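Local coordinates for protein glyoxalase 3 (Candida albicans, PDB 4LRU) that converts methylglyoxal to D-lactate in a single glutathione-independent step, detoxifying the methylglyoxal that the yeast's own metabolism produces, at residues 9-14 / 104-109; 21-26 / 58-63; 165-170 / 199-204. All blocks are in the same frame, centred on the assembly; numbering follows the deposited sequence.

Interaction 1: residues 9-14 / 104-109; sequences LALTSY and FGSAGH
Leu9 and Phe104 sit side by side on the same face of the central mixed sheet of this DJ-1/PfpI fold, in its parallel part, where strands 6-10 and 102-105 run as neighbours. The CD1 methyl of Leu9 rests 3.5 Å from CD1 of the Phe104 ring, which it approaches obliquely. With CG anti to the backbone N in both (chi1 -179° and -171°), the two side chains point the same way, and helix 29-42 covers them, Phe36 touching Leu9 and Pro35 touching Phe104. Alongside, the ladder runs in parallel register: Ala10 N donates to Phe104 O (2.9 Å), and Ala10 O receives Ser106 N at 3.0 Å. The same Ala10 O takes a second, shorter bond from Ser106 OG, 2.6 Å, which arrives in the carbonyl plane on a lone pair. One serine thus grips a single buried oxygen through both its amide and its hydroxyl, near the C-terminal ends of the two strands. Leu11 lays CG and CD1 against the same hydroxyl.

Beyond this point the chains diverge, and a water bridges the two segments. Thr12 has further partners: its OG1 accepts from Tyr14 N in an ST turn and also hydrogen-bonds Asp114. Downstream, Ala107 packs close to the inferred active-site residues Cys139 and His140, and the His109 ring meets that of His140 while its NE2 bonds Glu171, so the diverging ends border the probable catalytic site. The bridging water accepts from Thr12 N and donates to Ser106 OG and to Ala107 O, the last at 2.8 Å.

Interaction 2: residues 21-26 / 58-63; sequences DGKKTG and DDHSVV
Asp58 OD2 is held by two hydroxyls: Thr25 OG1 donates to it at 2.7 Å, reaching the anti side out of the carboxylate plane, and Tyr19 OH is its other partner. Thr25 OG1 stands anti to its own backbone N (chi1 -165°), which turns the hydroxyl across to the aspartate although CB itself is directed away from 58-63. The other oxygen, Asp58 OD1, folds back on its own chain and accepts from His60 N in an Asx turn, so both oxygens of the carboxylate are engaged and its rotation is fixed.

Next along, Asp59 and Lys24 make a reciprocal pair. Asp59 N donates to Lys24 O at 2.9 Å, while Lys24 N returns a nearly straight bond (168°) to Asp59 OD2, met from above the carboxylate plane at 2.8 Å. The aliphatic CB of Lys24 lies against the same oxygen. The ammonium groups of Lys23 and Lys24 stay several ångströms off and would probably favour the negative charge of Asp59, though they form no salt bridge with it.

In the DJ-1/PfpI fold these are two loops following sheet strands: 21-26 leads from strand 6-10 into helix 29-42, and 58-63 runs from strand 45-50 toward helix 69-76.

At the exposed end, His60 NE2 donates to Asp21 OD2 at 2.8 Å on its syn side. The carboxylate meets the imidazole at its edge, with the two planes 82° apart, and Lys23 CG touches the ring obliquely. Asp21 OD1 meanwhile accepts from Lys23 N, another Asx turn that orients the acid, and Tyr19 stacks on the His60 ring.

Interaction 3: residues 165-170 / 199-204; sequences GFTDIG and YIEPEG
The Tyr199 ring reaches over to 165-170 by its hydroxyl end, with Gly165 O at its edge, in the ring plane. Gly165 N, 3.6 Å from Tyr199 CE1, and Phe166 O approach it obliquely, while Ile188, Lys189 and Ala192 of helix 188-195 also touch the residue. Tyr199 OH donates to Gly165 O at 2.7 Å, standing 39° above the carbonyl plane and therefore away from a lone pair. CG anti to the backbone N (chi1 177°) carries the ring straight across to this carbonyl.

Thr167 fills the other half of the contact. Its CG2 methyl packs 3.5 Å from Pro202 CG, tighter than usual for two carbons. Glu201 has two conformers; in the one given, OE2 lies 3.3 Å from Thr167 CG2, the glutamate chain crossing the threonine at about a right angle after a bend at chi2 (112°).

In that conformer the carboxylate reaches the helix through two waters. One accepts from Asp168 N and donates to Glu201 OE1; the other accepts from Ile169 N and donates to Glu201 OE2. Both amides lie in the first turn, where the helix dipole would probably favour a negative group.

Thr167 OG1 meanwhile accepts from Gly170 N (3.0 Å) as the N-cap. The capped helix 168-173 carries Glu171, inferred to be in the active site, and Phe166, whose CB is directed away from 199-204, packs its ring against His140 and Cys139: a helix N-terminus, capped by a threonine, with two waters linking its first amides to a glutamate, beside the probable catalytic pocket of a DJ-1 superfamily glyoxalase.

From the N terminus, 9-14 starts on the last residues of strand 6-10, and the chain then runs out through 21-26 into helix 29-42 and strand 45-50. Interaction 2 closes the first loop when 58-63 returns to 21-26. Interaction 1 closes a longer one, joining 9-14 to 104-109, so interaction 2 is nested inside it. The two touch, Thr12 CG2 meeting Gly26 and Thr25 packing on Gly108, His109 and Tyr14, which ties the outer loops to the sheet's strand ends. Interaction 3 follows in series, joining 165-170 to the loop after strand 198-199. It touches neither, yet interactions 1 and 3 both border the inferred active site of Cys139, His140 and Glu171.

Interaction 1: residues 9-14 / 104-109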
ATOM      1  N   LEU A   9       6.505   1.499  -5.637  1.00 17.53           N
ATOM      2  CA  LEU A   9       5.291   2.013  -5.032  1.00 16.83           C
ATOM      3  C   LEU A   9       4.099   1.437  -5.800  1.00 17.61           C
ATOM      4  O   LEU A   9       3.801   1.865  -6.914  1.00 18.98           O
ATOM      5  CB  LEU A   9       5.300   3.550  -5.063  1.00 18.45           C
ATOM      6  CG  LEU A   9       4.100   4.269  -4.445  1.00 22.01           C
ATOM      7  CD1 LEU A   9       3.780   3.771  -3.056  1.00 23.79           C
ATOM      8  CD2 LEU A   9       4.311   5.784  -4.416  1.00 22.73           C
ATOM      9  N   ALA A  10       3.469   0.420  -5.209  1.00 17.02           N
ATOM     10  CA  ALA A  10       2.360  -0.297  -5.838  1.00 18.50           C
ATOM     11  C   ALA A  10       1.056   0.485  -5.649  1.00 18.39           C
ATOM     12  O   ALA A  10       0.790   1.037  -4.574  1.00 17.38           O
ATOM     13  CB  ALA A  10       2.228  -1.690  -5.233  1.00 18.26           C
ATOM     14  N   LEU A  11       0.262   0.532  -6.716  1.00 17.58           N
ATOM     15  CA  LEU A  11      -1.087   1.060  -6.710  1.00 16.61           C
ATOM     16  C   LEU A  11      -2.049  -0.049  -7.097  1.00 16.64           C
ATOM     17  O   LEU A  11      -1.716  -0.879  -7.952  1.00 17.39           O
ATOM     18  CB  LEU A  11      -1.212   2.182  -7.739  1.00 16.02           C
ATOM     19  CG  LEU A  11      -0.753   3.584  -7.304  1.00 18.36           C
ATOM     20  CD1 LEU A  11       0.718   3.617  -6.945  1.00 18.20           C
ATOM     21  CD2 LEU A  11      -1.054   4.603  -8.384  1.00 19.19           C
ATOM     22  N   THR A  12      -3.254  -0.029  -6.540  1.00 15.80           N
ATOM     23  CA  THR A  12      -4.307  -0.895  -7.057  1.00 17.21           C
ATOM     24  C   THR A  12      -4.720  -0.526  -8.484  1.00 17.36           C
ATOM     25  O   THR A  12      -4.753   0.647  -8.862  1.00 18.25           O
ATOM     26  CB  THR A  12      -5.580  -0.894  -6.191  1.00 17.59           C
ATOM     27  OG1 THR A  12      -6.525  -1.827  -6.737  1.00 18.55           O
ATOM     28  CG2 THR A  12      -6.222   0.485  -6.129  1.00 19.03           C
ATOM     29  N   SER A  13      -5.066  -1.560  -9.255  1.00 18.71           N
ATOM     30  CA  SER A  13      -5.574  -1.427 -10.615  1.00 18.06           C
ATOM     31  C   SER A  13      -7.112  -1.499 -10.689  1.00 19.04           C
ATOM     32  O   SER A  13      -7.695  -1.274 -11.745  1.00 18.28           O
ATOM     33  CB  SER A  13      -4.987  -2.538 -11.493  1.00 19.12           C
ATOM     34  OG  SER A  13      -5.501  -3.822 -11.129  1.00 21.24           O
ATOM     35  N   TYR A  14      -7.763  -1.767  -9.559  1.00 17.53           N
ATOM     36  CA  TYR A  14      -9.207  -1.933  -9.533  1.00 19.32           C
ATOM     37  C   TYR A  14      -9.834  -0.558  -9.367  1.00 19.38           C
ATOM     38  O   TYR A  14      -9.445   0.179  -8.467  1.00 18.52           O
ATOM     39  CB  TYR A  14      -9.606  -2.831  -8.374  1.00 19.09           C
ATOM     40  CG  TYR A  14     -11.078  -3.153  -8.361  1.00 20.96           C
ATOM     41  CD1 TYR A  14     -11.595  -4.144  -9.184  1.00 20.63           C
ATOM     42  CD2 TYR A  14     -11.967  -2.416  -7.580  1.00 20.16           C
ATOM     43  CE1 TYR A  14     -12.948  -4.431  -9.191  1.00 23.75           C
ATOM     44  CE2 TYR A  14     -13.326  -2.697  -7.583  1.00 21.63           C
ATOM     45  CZ  TYR A  14     -13.805  -3.726  -8.380  1.00 21.07           C
ATOM     46  OH  TYR A  14     -15.157  -4.015  -8.435  1.00 24.31           O
ATOM     47  N   PHE A 104       6.408  -0.796  -1.381  1.00 16.66           N
ATOM     48  CA  PHE A 104       5.393  -0.089  -0.583  1.00 16.16           C
ATOM     49  C   PHE A 104       4.020  -0.181  -1.246  1.00 16.76           C
ATOM     50  O   PHE A 104       3.821   0.331  -2.347  1.00 17.51           O
ATOM     51  CB  PHE A 104       5.792   1.375  -0.399  1.00 17.87           C
ATOM     52  CG  PHE A 104       4.928   2.116   0.572  1.00 16.56           C
ATOM     53  CD1 PHE A 104       3.629   2.471   0.243  1.00 16.89           C
ATOM     54  CD2 PHE A 104       5.410   2.454   1.852  1.00 18.67           C
ATOM     55  CE1 PHE A 104       2.825   3.144   1.146  1.00 18.57           C
ATOM     56  CE2 PHE A 104       4.596   3.121   2.743  1.00 17.92           C
ATOM     57  CZ  PHE A 104       3.312   3.477   2.391  1.00 20.14           C
ATOM     58  N   GLY A 105       3.089  -0.852  -0.583  1.00 16.18           N
ATOM     59  CA  GLY A 105       1.722  -0.968  -1.077  1.00 17.41           C
ATOM     60  C   GLY A 105       0.833   0.177  -0.645  1.00 17.47           C
ATOM     61  O   GLY A 105       0.385   0.225   0.503  1.00 17.25           O
ATOM     62  N   SER A 106       0.604   1.134  -1.540  1.00 15.86           N
ATOM     63  CA  SER A 106      -0.462   2.104  -1.330  1.00 16.05           C
ATOM     64  C   SER A 106      -1.779   1.374  -1.435  1.00 17.57           C
ATOM     65  O   SER A 106      -1.820   0.252  -1.925  1.00 18.59           O
ATOM     66  CB  SER A 106      -0.416   3.254  -2.339  1.00 17.23           C
ATOM     67  OG  SER A 106      -0.854   2.879  -3.652  1.00 18.74           O
ATOM     68  N   ALA A 107      -2.857   2.003  -1.015  1.00 17.19           N
ATOM     69  CA  ALA A 107      -4.119   1.297  -1.071  1.00 16.41           C
ATOM     70  C   ALA A 107      -5.294   2.182  -1.444  1.00 17.84           C
ATOM     71  O   ALA A 107      -5.255   2.869  -2.470  1.00 18.12           O
ATOM     72  CB  ALA A 107      -4.345   0.511   0.209  1.00 18.31           C
ATOM     73  N   GLY A 108      -6.355   2.133  -0.648  1.00 17.15           N
ATOM     74  CA  GLY A 108      -7.695   2.298  -1.159  1.00 17.85           C
ATOM     75  C   GLY A 108      -8.332   0.934  -1.252  1.00 17.22           C
ATOM     76  O   GLY A 108      -7.630  -0.058  -1.418  1.00 18.45           O
ATOM     77  N   HIS A 109      -9.654   0.877  -1.137  1.00 17.98           N
ATOM     78  CA  HIS A 109     -10.357  -0.404  -1.083  1.00 18.97           C
ATOM     79  C   HIS A 109     -10.161  -1.227  -2.364  1.00 18.30           C
ATOM     80  O   HIS A 109     -10.348  -2.439  -2.356  1.00 18.13           O
ATOM     81  CB  HIS A 109     -11.844  -0.188  -0.823  1.00 20.09           C
ATOM     82  CG  HIS A 109     -12.181   0.080   0.614  1.00 21.73           C
ATOM     83  ND1 HIS A 109     -12.095   1.337   1.179  1.00 22.07           N
ATOM     84  CD2 HIS A 109     -12.623  -0.743   1.597  1.00 20.55           C
ATOM     85  CE1 HIS A 109     -12.465   1.274   2.447  1.00 22.68           C
ATOM     86  NE2 HIS A 109     -12.795   0.026   2.724  1.00 21.81           N
TER
HETATM   87  O   HOH W   1      -3.408   1.933  -4.410  1.00 16.92           O

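Interaction 2: residues 21-26 / 58-63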
ATOM      1  N   ASP A  21     -23.048   5.131  -2.096  1.00 38.93           N
ATOM      2  CA  ASP A  21     -23.417   6.402  -2.734  1.00 39.62           C
ATOM      3  C   ASP A  21     -23.131   6.386  -4.239  1.00 37.41           C
ATOM      4  O   ASP A  21     -23.319   7.390  -4.933  1.00 37.97           O
ATOM      5  CB  ASP A  21     -22.674   7.567  -2.068  1.00 40.58           C
ATOM      6  CG  ASP A  21     -21.181   7.510  -2.301  1.00 44.15           C
ATOM      7  OD1 ASP A  21     -20.732   6.591  -3.018  1.00 38.90           O
ATOM      8  OD2 ASP A  21     -20.454   8.381  -1.774  1.00 43.77           O
ATOM      9  N   GLY A  22     -22.642   5.251  -4.737  1.00 37.58           N
ATOM     10  CA  GLY A  22     -22.426   5.070  -6.166  1.00 34.53           C
ATOM     11  C   GLY A  22     -21.048   5.503  -6.632  1.00 32.69           C
ATOM     12  O   GLY A  22     -20.733   5.394  -7.814  1.00 33.80           O
ATOM     13  N   LYS A  23     -20.224   5.994  -5.711  1.00 32.36           N
ATOM     14  CA  LYS A  23     -18.884   6.460  -6.067  1.00 30.59           C
ATOM     15  C   LYS A  23     -17.932   5.285  -6.270  1.00 28.74           C
ATOM     16  O   LYS A  23     -18.153   4.189  -5.746  1.00 27.29           O
ATOM     17  CB  LYS A  23     -18.306   7.363  -4.972  1.00 33.36           C
ATOM     18  CG  LYS A  23     -19.063   8.651  -4.732  1.00 37.91           C
ATOM     19  CD  LYS A  23     -19.169   9.495  -5.983  1.00 38.78           C
ATOM     20  CE  LYS A  23     -19.917  10.788  -5.695  1.00 43.89           C
ATOM     21  NZ  LYS A  23     -19.791  11.737  -6.831  1.00 49.05           N
ATOM     22  N   LYS A  24     -16.832   5.541  -6.976  1.00 24.54           N
ATOM     23  CA  LYS A  24     -15.832   4.512  -7.237  1.00 24.11           C
ATOM     24  C   LYS A  24     -14.769   4.407  -6.155  1.00 23.97           C
ATOM     25  O   LYS A  24     -14.383   5.413  -5.549  1.00 23.31           O
ATOM     26  CB  LYS A  24     -15.149   4.786  -8.568  1.00 24.17           C
ATOM     27  CG  LYS A  24     -16.102   4.746  -9.741  1.00 24.40           C
ATOM     28  CD  LYS A  24     -15.336   4.787 -11.059  1.00 26.01           C
ATOM     29  CE  LYS A  24     -16.265   4.674 -12.251  1.00 28.95           C
ATOM     30  NZ  LYS A  24     -15.463   4.629 -13.502  1.00 31.32           N
ATOM     31  N   THR A  25     -14.266   3.192  -5.932  1.00 21.02           N
ATOM     32  CA  THR A  25     -12.981   3.035  -5.285  1.00 20.14           C
ATOM     33  C   THR A  25     -11.862   2.934  -6.310  1.00 21.60           C
ATOM     34  O   THR A  25     -12.104   2.960  -7.532  1.00 19.48           O
ATOM     35  CB  THR A  25     -12.954   1.838  -4.307  1.00 19.15           C
ATOM     36  OG1 THR A  25     -11.800   1.941  -3.454  1.00 20.27           O
ATOM     37  CG2 THR A  25     -12.903   0.513  -5.039  1.00 20.48           C
ATOM     38  N   GLY A  26     -10.649   2.825  -5.791  1.00 19.27           N
ATOM     39  CA  GLY A  26      -9.418   2.902  -6.560  1.00 19.86           C
ATOM     40  C   GLY A  26      -8.311   3.289  -5.614  1.00 18.39           C
ATOM     41  O   GLY A  26      -8.330   2.890  -4.452  1.00 18.93           O
ATOM     42  N   ASP A  58      -9.666   6.640  -6.009  1.00 19.96           N
ATOM     43  CA  ASP A  58     -10.837   6.463  -5.157  1.00 19.01           C
ATOM     44  C   ASP A  58     -11.548   7.815  -5.026  1.00 21.97           C
ATOM     45  O   ASP A  58     -10.930   8.799  -4.642  1.00 21.17           O
ATOM     46  CB  ASP A  58     -10.426   5.913  -3.793  1.00 21.20           C
ATOM     47  CG  ASP A  58     -11.615   5.656  -2.884  1.00 21.32           C
ATOM     48  OD1 ASP A  58     -12.334   6.624  -2.581  1.00 22.15           O
ATOM     49  OD2 ASP A  58     -11.794   4.490  -2.434  1.00 22.39           O
ATOM     50  N   ASP A  59     -12.821   7.889  -5.402  1.00 20.35           N
ATOM     51  CA  ASP A  59     -13.539   9.176  -5.466  1.00 21.73           C
ATOM     52  C   ASP A  59     -13.616   9.843  -4.081  1.00 21.91           C
ATOM     53  O   ASP A  59     -13.655  11.073  -3.967  1.00 22.94           O
ATOM     54  CB  ASP A  59     -14.976   8.989  -5.997  1.00 25.99           C
ATOM     55  CG  ASP A  59     -15.041   8.672  -7.494  1.00 27.70           C
ATOM     56  OD1 ASP A  59     -14.107   9.020  -8.247  1.00 30.96           O
ATOM     57  OD2 ASP A  59     -16.067   8.089  -7.923  1.00 28.91           O
ATOM     58  N   HIS A  60     -13.657   9.037  -3.029  1.00 23.43           N
ATOM     59  CA  HIS A  60     -13.727   9.585  -1.678  1.00 23.54           C
ATOM     60  C   HIS A  60     -12.405  10.243  -1.249  1.00 23.22           C
ATOM     61  O   HIS A  60     -12.396  11.085  -0.340  1.00 25.34           O
ATOM     62  CB  HIS A  60     -14.174   8.510  -0.686  1.00 24.89           C
ATOM     63  CG  HIS A  60     -15.634   8.185  -0.787  1.00 27.12           C
ATOM     64  ND1 HIS A  60     -16.234   7.198  -0.032  1.00 33.47           N
ATOM     65  CD2 HIS A  60     -16.587   8.655  -1.617  1.00 29.64           C
ATOM     66  CE1 HIS A  60     -17.512   7.122  -0.354  1.00 30.72           C
ATOM     67  NE2 HIS A  60     -17.754   7.997  -1.312  1.00 34.35           N
ATOM     68  N   SER A  61     -11.322   9.933  -1.954  1.00 20.30           N
ATOM     69  CA  SER A  61      -9.981  10.407  -1.568  1.00 20.63           C
ATOM     70  C   SER A  61      -9.582  11.734  -2.222  1.00 21.27           C
ATOM     71  O   SER A  61      -8.563  12.324  -1.852  1.00 22.29           O
ATOM     72  CB  SER A  61      -8.934   9.349  -1.867  1.00 19.08           C
ATOM     73  OG  SER A  61      -8.633   9.285  -3.248  1.00 19.56           O
ATOM     74  N   VAL A  62     -10.358  12.197  -3.195  1.00 23.79           N
ATOM     75  CA  VAL A  62     -10.047  13.449  -3.904  1.00 23.61           C
ATOM     76  C   VAL A  62     -10.782  14.684  -3.356  1.00 25.77           C
ATOM     77  O   VAL A  62     -10.579  15.808  -3.830  1.00 27.27           O
ATOM     78  CB  VAL A  62     -10.274  13.300  -5.425  1.00 24.33           C
ATOM     79  CG1 VAL A  62      -9.527  12.081  -5.948  1.00 26.12           C
ATOM     80  CG2 VAL A  62     -11.759  13.202  -5.750  1.00 25.52           C
ATOM     81  N   VAL A  63     -11.654  14.481  -2.377  1.00 23.64           N
ATOM     82  CA  VAL A  63     -12.434  15.570  -1.807  1.00 26.96           C
ATOM     83  C   VAL A  63     -11.546  16.509  -0.990  1.00 26.54           C
ATOM     84  O   VAL A  63     -10.483  16.103  -0.506  1.00 25.00           O
ATOM     85  CB  VAL A  63     -13.571  15.060  -0.906  1.00 28.22           C
ATOM     86  CG1 VAL A  63     -14.534  14.174  -1.688  1.00 30.47           C
ATOM     87  CG2 VAL A  63     -13.026  14.335   0.306  1.00 28.93           C
TER

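Interaction 3: residues 165-170 / 199-204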
ATOM      1  N   GLY A 165      -3.264  -2.599   9.830  1.00 20.02           N
ATOM      2  CA  GLY A 165      -3.942  -2.212   8.593  1.00 17.92           C
ATOM      3  C   GLY A 165      -5.337  -1.740   8.950  1.00 18.02           C
ATOM      4  O   GLY A 165      -5.702  -1.671  10.129  1.00 18.13           O
ATOM      5  N   PHE A 166      -6.139  -1.466   7.934  1.00 18.05           N
ATOM      6  CA  PHE A 166      -7.421  -0.802   8.134  1.00 19.08           C
ATOM      7  C   PHE A 166      -8.322  -1.622   9.056  1.00 18.85           C
ATOM      8  O   PHE A 166      -8.409  -2.843   8.945  1.00 19.12           O
ATOM      9  CB  PHE A 166      -8.103  -0.521   6.798  1.00 19.04           C
ATOM     10  CG  PHE A 166      -9.111   0.597   6.858  1.00 18.47           C
ATOM     11  CD1 PHE A 166      -8.698   1.918   6.934  1.00 19.39           C
ATOM     12  CD2 PHE A 166     -10.465   0.326   6.933  1.00 20.27           C
ATOM     13  CE1 PHE A 166      -9.607   2.937   7.003  1.00 20.85           C
ATOM     14  CE2 PHE A 166     -11.384   1.352   6.990  1.00 20.43           C
ATOM     15  CZ  PHE A 166     -10.957   2.658   7.036  1.00 21.77           C
ATOM     16  N   THR A 167      -8.963  -0.944   9.994  1.00 19.84           N
ATOM     17  CA  THR A 167      -9.692  -1.625  11.064  1.00 18.92           C
ATOM     18  C   THR A 167     -11.055  -2.139  10.601  1.00 19.49           C
ATOM     19  O   THR A 167     -11.689  -1.555   9.724  1.00 19.71           O
ATOM     20  CB  THR A 167      -9.916  -0.722  12.301  1.00 19.97           C
ATOM     21  OG1 THR A 167     -10.812   0.351  11.979  1.00 20.57           O
ATOM     22  CG2 THR A 167      -8.587  -0.171  12.834  1.00 20.12           C
ATOM     23  N   ASP A 168     -11.521  -3.210  11.227  1.00 21.14           N
ATOM     24  CA  ASP A 168     -12.887  -3.681  11.003  1.00 22.05           C
ATOM     25  C   ASP A 168     -13.919  -2.587  11.265  1.00 22.52           C
ATOM     26  O   ASP A 168     -14.872  -2.435  10.503  1.00 24.94           O
ATOM     27  CB  ASP A 168     -13.187  -4.884  11.878  1.00 21.94           C
ATOM     28  CG  ASP A 168     -12.402  -6.133  11.479  1.00 24.06           C
ATOM     29  OD1 ASP A 168     -11.694  -6.123  10.456  1.00 22.42           O
ATOM     30  OD2 ASP A 168     -12.518  -7.132  12.223  1.00 26.67           O
ATOM     31  N   ILE A 169     -13.780  -1.838  12.361  1.00 20.92           N
ATOM     32  CA  ILE A 169     -14.791  -0.849  12.666  1.00 21.19           C
ATOM     33  C   ILE A 169     -14.804   0.236  11.583  1.00 19.80           C
ATOM     34  O   ILE A 169     -15.857   0.777  11.240  1.00 22.86           O
ATOM     35  CB  ILE A 169     -14.639  -0.265  14.093  1.00 21.38           C
ATOM     36  CG1 ILE A 169     -15.943   0.414  14.528  1.00 22.33           C
ATOM     37  CG2 ILE A 169     -13.429   0.652  14.184  1.00 22.60           C
ATOM     38  CD1 ILE A 169     -15.930   0.985  15.941  1.00 22.82           C
ATOM     39  N   GLY A 170     -13.630   0.553  11.049  1.00 20.26           N
ATOM     40  CA  GLY A 170     -13.515   1.514   9.956  1.00 21.10           C
ATOM     41  C   GLY A 170     -14.384   1.118   8.770  1.00 21.83           C
ATOM     42  O   GLY A 170     -14.998   1.971   8.121  1.00 22.17           O
ATOM     43  N   TYR A 199      -2.562  -9.689  13.949  1.00 23.45           N
ATOM     44  CA  TYR A 199      -3.024  -8.347  13.666  1.00 22.60           C
ATOM     45  C   TYR A 199      -2.988  -7.509  14.954  1.00 23.07           C
ATOM     46  O   TYR A 199      -3.537  -7.899  15.986  1.00 24.68           O
ATOM     47  CB  TYR A 199      -4.439  -8.382  13.096  1.00 22.45           C
ATOM     48  CG  TYR A 199      -5.029  -7.026  12.836  1.00 20.63           C
ATOM     49  CD1 TYR A 199      -4.740  -6.329  11.675  1.00 18.95           C
ATOM     50  CD2 TYR A 199      -5.884  -6.429  13.757  1.00 21.64           C
ATOM     51  CE1 TYR A 199      -5.277  -5.074  11.425  1.00 18.96           C
ATOM     52  CE2 TYR A 199      -6.431  -5.187  13.515  1.00 21.38           C
ATOM     53  CZ  TYR A 199      -6.129  -4.516  12.348  1.00 19.69           C
ATOM     54  OH  TYR A 199      -6.672  -3.274  12.123  1.00 22.92           O
ATOM     55  N   ILE A 200      -2.341  -6.352  14.862  1.00 22.87           N
ATOM     56  CA  ILE A 200      -2.292  -5.399  15.967  1.00 22.06           C
ATOM     57  C   ILE A 200      -3.263  -4.255  15.685  1.00 21.43           C
ATOM     58  O   ILE A 200      -3.097  -3.517  14.709  1.00 22.54           O
ATOM     59  CB  ILE A 200      -0.874  -4.822  16.146  1.00 21.30           C
ATOM     60  CG1 ILE A 200       0.174  -5.933  16.252  1.00 24.92           C
ATOM     61  CG2 ILE A 200      -0.834  -3.924  17.374  1.00 22.71           C
ATOM     62  CD1 ILE A 200      -0.012  -6.843  17.432  1.00 24.69           C
ATOM     63  N   GLU A 201      -4.285  -4.120  16.526  0.50 24.77           N
ATOM     64  CA  GLU A 201      -5.332  -3.126  16.292  0.50 26.48           C
ATOM     65  C   GLU A 201      -4.949  -1.796  16.956  0.50 24.85           C
ATOM     66  O   GLU A 201      -4.600  -1.772  18.131  0.50 25.50           O
ATOM     67  CB  GLU A 201      -6.669  -3.634  16.845  0.50 31.36           C
ATOM     68  CG  GLU A 201      -7.796  -2.611  16.820  0.50 35.57           C
ATOM     69  CD  GLU A 201      -8.902  -2.956  15.838  0.50 35.25           C
ATOM     70  OE1 GLU A 201      -9.063  -4.147  15.503  0.50 36.24           O
ATOM     71  OE2 GLU A 201      -9.616  -2.028  15.407  0.50 38.94           O
ATOM     72  N   PRO A 202      -5.010  -0.687  16.201  1.00 23.39           N
ATOM     73  CA  PRO A 202      -4.807   0.619  16.823  1.00 22.95           C
ATOM     74  C   PRO A 202      -5.912   0.901  17.852  1.00 26.00           C
ATOM     75  O   PRO A 202      -6.975   0.269  17.832  1.00 25.55           O
ATOM     76  CB  PRO A 202      -4.922   1.584  15.652  1.00 22.21           C
ATOM     77  CG  PRO A 202      -5.867   0.890  14.722  1.00 22.71           C
ATOM     78  CD  PRO A 202      -5.472  -0.553  14.813  1.00 21.46           C
ATOM     79  N   GLU A 203      -5.676   1.849  18.741  1.00 27.00           N
ATOM     80  CA  GLU A 203      -6.690   2.176  19.743  1.00 29.37           C
ATOM     81  C   GLU A 203      -7.968   2.655  19.066  1.00 28.07           C
ATOM     82  O   GLU A 203      -9.075   2.273  19.463  1.00 30.31           O
ATOM     83  CB  GLU A 203      -6.168   3.255  20.673  1.00 34.59           C
ATOM     84  CG  GLU A 203      -4.972   2.801  21.471  1.00 37.17           C
ATOM     85  CD  GLU A 203      -4.936   3.458  22.822  1.00 47.31           C
ATOM     86  OE1 GLU A 203      -4.974   2.732  23.836  1.00 55.49           O
ATOM     87  OE2 GLU A 203      -4.905   4.703  22.857  1.00 54.63           O
ATOM     88  N   GLY A 204      -7.800   3.464  18.023  1.00 24.06           N
ATOM     89  CA  GLY A 204      -8.928   3.972  17.257  1.00 23.98           C
ATOM     90  C   GLY A 204      -8.669   3.891  15.771  1.00 22.12           C
ATOM     91  O   GLY A 204      -7.514   3.827  15.331  1.00 23.24           O
TER
HETATM   92  O   HOH W   2      -9.809  -4.526  12.948  1.00 22.78           O
HETATM   93  O   HOH W   3     -12.119  -2.444  14.877  1.00 22.88           O